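PDB 5YY3: cyclopenase asqI from Emericella nidulans, which catalyses the zinc-dependent conversion of 4'-methoxycyclopenin into 4'-methoxyviridicatin, with loss of methyl isocyanate, in the biosynthesis of the aspoquinolone mycotoxins. Local coordinates for residues A[333-338]-A[347-352]. Numbering follows the deposited sequence.
Sequences AQYPSL and LDEERY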
loop_
_atom_site.group_PDB
_atom_site.type_symbol
_atom_site.label_atom_id
_atom_site.label_comp_id
_atom_site.label_asym_id
_atom_site.label_seq_id
_atom_site.Cartn_x
_atom_site.Cartn_y
_atom_site.Cartn_z
ATOM N N ALA A 333 24.250 19.540 -29.144
ATOM C CA ALA A 333 24.838 19.721 -30.498
ATOM C C ALA A 333 24.830 21.162 -30.998
ATOM O O ALA A 333 24.520 21.438 -32.159
ATOM C CB ALA A 333 24.135 18.842 -31.517
ATOM N N GLN A 334 25.194 22.083 -30.130
ATOM C CA GLN A 334 25.301 23.479 -30.542
ATOM C C GLN A 334 26.675 23.861 -31.022
ATOM O O GLN A 334 27.267 24.811 -30.553
ATOM C CB GLN A 334 24.845 24.351 -29.398
ATOM C CG GLN A 334 23.476 23.907 -29.146
ATOM C CD GLN A 334 22.762 24.787 -28.233
ATOM O OE1 GLN A 334 23.210 25.062 -27.114
ATOM N NE2 GLN A 334 21.604 25.233 -28.679
ATOM N N TYR A 335 27.160 23.090 -31.979
ATOM C CA TYR A 335 28.486 23.302 -32.510
ATOM C C TYR A 335 28.655 24.660 -33.221
ATOM O O TYR A 335 29.710 25.263 -33.095
ATOM C CB TYR A 335 28.853 22.145 -33.428
ATOM C CG TYR A 335 28.848 20.796 -32.718
ATOM C CD1 TYR A 335 29.847 20.472 -31.808
ATOM C CD2 TYR A 335 27.847 19.847 -32.959
ATOM C CE1 TYR A 335 29.868 19.250 -31.163
ATOM C CE2 TYR A 335 27.859 18.612 -32.314
ATOM C CZ TYR A 335 28.876 18.328 -31.417
ATOM O OH TYR A 335 28.918 17.121 -30.766
ATOM N N PRO A 336 27.624 25.165 -33.935
ATOM C CA PRO A 336 27.830 26.513 -34.494
ATOM C C PRO A 336 28.114 27.597 -33.440
ATOM O O PRO A 336 29.031 28.398 -33.615
ATOM C CB PRO A 336 26.508 26.794 -35.218
ATOM C CG PRO A 336 26.032 25.451 -35.627
ATOM C CD PRO A 336 26.421 24.524 -34.503
ATOM N N SER A 337 27.357 27.610 -32.351
ATOM C CA SER A 337 27.561 28.602 -31.296
ATOM C C SER A 337 28.891 28.397 -30.570
ATOM O O SER A 337 29.689 29.326 -30.425
ATOM C CB SER A 337 26.406 28.556 -30.297
ATOM O OG SER A 337 26.370 29.734 -29.508
ATOM N N LEU A 338 29.137 27.174 -30.124
ATOM C CA LEU A 338 30.343 26.873 -29.367
ATOM C C LEU A 338 31.602 27.108 -30.207
ATOM O O LEU A 338 32.615 27.594 -29.694
ATOM C CB LEU A 338 30.296 25.425 -28.843
ATOM C CG LEU A 338 29.249 25.138 -27.747
ATOM C CD1 LEU A 338 29.175 23.648 -27.386
ATOM C CD2 LEU A 338 29.504 25.977 -26.493
ATOM N N LEU A 347 34.829 21.849 -33.152
ATOM C CA LEU A 347 34.632 20.699 -32.271
ATOM C C LEU A 347 34.359 19.454 -33.094
ATOM O O LEU A 347 33.671 19.528 -34.112
ATOM C CB LEU A 347 33.483 20.952 -31.292
ATOM C CG LEU A 347 33.769 21.892 -30.116
ATOM C CD1 LEU A 347 32.480 22.330 -29.453
ATOM C CD2 LEU A 347 34.730 21.265 -29.084
ATOM N N ASP A 348 34.901 18.317 -32.653
ATOM C CA ASP A 348 34.760 17.039 -33.367
ATOM C C ASP A 348 33.360 16.404 -33.185
ATOM O O ASP A 348 33.137 15.605 -32.271
ATOM C CB ASP A 348 35.855 16.071 -32.897
ATOM C CG ASP A 348 35.974 14.833 -33.772
ATOM O OD1 ASP A 348 35.088 14.616 -34.632
ATOM O OD2 ASP A 348 36.959 14.074 -33.591
ATOM N N GLU A 349 32.434 16.762 -34.073
ATOM C CA GLU A 349 31.051 16.292 -34.007
ATOM C C GLU A 349 30.905 14.789 -34.207
ATOM O O GLU A 349 29.861 14.222 -33.918
ATOM C CB GLU A 349 30.194 17.009 -35.051
ATOM C CG GLU A 349 30.446 18.501 -35.115
ATOM C CD GLU A 349 29.387 19.229 -35.912
ATOM O OE1 GLU A 349 28.425 18.563 -36.353
ATOM O OE2 GLU A 349 29.510 20.466 -36.076
ATOM N N GLU A 350 31.934 14.140 -34.725
ATOM C CA GLU A 350 31.850 12.701 -34.917
ATOM C C GLU A 350 32.103 12.006 -33.593
ATOM O O GLU A 350 31.555 10.951 -33.321
ATOM C CB GLU A 350 32.848 12.228 -35.984
ATOM C CG GLU A 350 32.502 12.739 -37.390
ATOM C CD GLU A 350 31.190 12.157 -37.913
ATOM O OE1 GLU A 350 30.886 10.993 -37.567
ATOM O OE2 GLU A 350 30.452 12.868 -38.640
ATOM N N ARG A 351 32.934 12.619 -32.764
ATOM C CA ARG A 351 33.306 12.022 -31.499
ATOM C C ARG A 351 32.199 12.219 -30.436
ATOM O O ARG A 351 31.862 11.284 -29.697
ATOM C CB ARG A 351 34.643 12.598 -31.020
ATOM C CG ARG A 351 35.261 11.796 -29.894
ATOM C CD ARG A 351 36.683 12.212 -29.593
ATOM N NE ARG A 351 37.433 12.481 -30.816
ATOM C CZ ARG A 351 38.763 12.471 -30.895
ATOM N NH1 ARG A 351 39.488 12.174 -29.822
ATOM N NH2 ARG A 351 39.367 12.746 -32.047
ATOM N N TYR A 352 31.611 13.414 -30.379
ATOM C CA TYR A 352 30.640 13.717 -29.329
ATOM C C TYR A 352 29.175 13.739 -29.812
ATOM O O TYR A 352 28.251 13.592 -29.006
ATOM C CB TYR A 352 31.025 15.044 -28.658
ATOM C CG TYR A 352 32.480 15.039 -28.227
ATOM C CD1 TYR A 352 32.924 14.177 -27.233
ATOM C CD2 TYR A 352 33.420 15.860 -28.848
ATOM C CE1 TYR A 352 34.266 14.151 -26.849
ATOM C CE2 TYR A 352 34.764 15.841 -28.470
ATOM C CZ TYR A 352 35.173 14.989 -27.471
ATOM O OH TYR A 352 36.487 14.948 -27.090
#
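Glu-349 lies over one face of the Tyr-335 ring. Its CG sits 3.6 Å from the centroid of the Tyr-335 ring, 10° off the ring normal, in a CH-pi contact. The two side chains run in opposite directions. CG of Glu-349 sits beside its backbone N (chi1 -44°), anti to the carbonyl carbon, and the chain beyond is extended, which carries the carboxylate back along the ring toward the Tyr-335 backbone. The carboxylate is stacked on the ring, their planes 14° apart, and OE2 of Glu-349 comes within 3.2 Å of Tyr-335 CB.

Leu-347 crosses Tyr-335 at about a right angle. Its CB meets Tyr-335 CD1 obliquely at 3.7 Å. Its CD1 reaches on to CB of Leu-338, about one turn after Tyr-335 in the chain, at 3.8 Å. At the far end of the ring, Tyr-335 OH lies 3.6 Å from Tyr-352 CB. This hydroxyl is hydrogen-bonded to the backbone O of Gly-353, the residue after Tyr-352. The Tyr-352 ring extends past this contact to helix 288-304, and its OH is hydrogen-bonded to Glu-308 N.

Asp-348 N-caps the short helix 349-352. Its OD1 accepts from Glu-350 N at 3.2 Å, while OD2 takes both NE and NH2 of Arg-351 in a side-on salt bridge.

The contact packs helix 335-339 against the segment that leads into and forms helix 349-352, in the hemocyanin-like domain, away from the zinc site. No hydrogen bond crosses between 333-338 and 347-352. Their direct contact is apolar, CH-pi and carboxylate-on-ring packing, while Tyr-335 OH to Gly-353 O and Leu-347 N to Asn-339 OD1 add polar ties just outside.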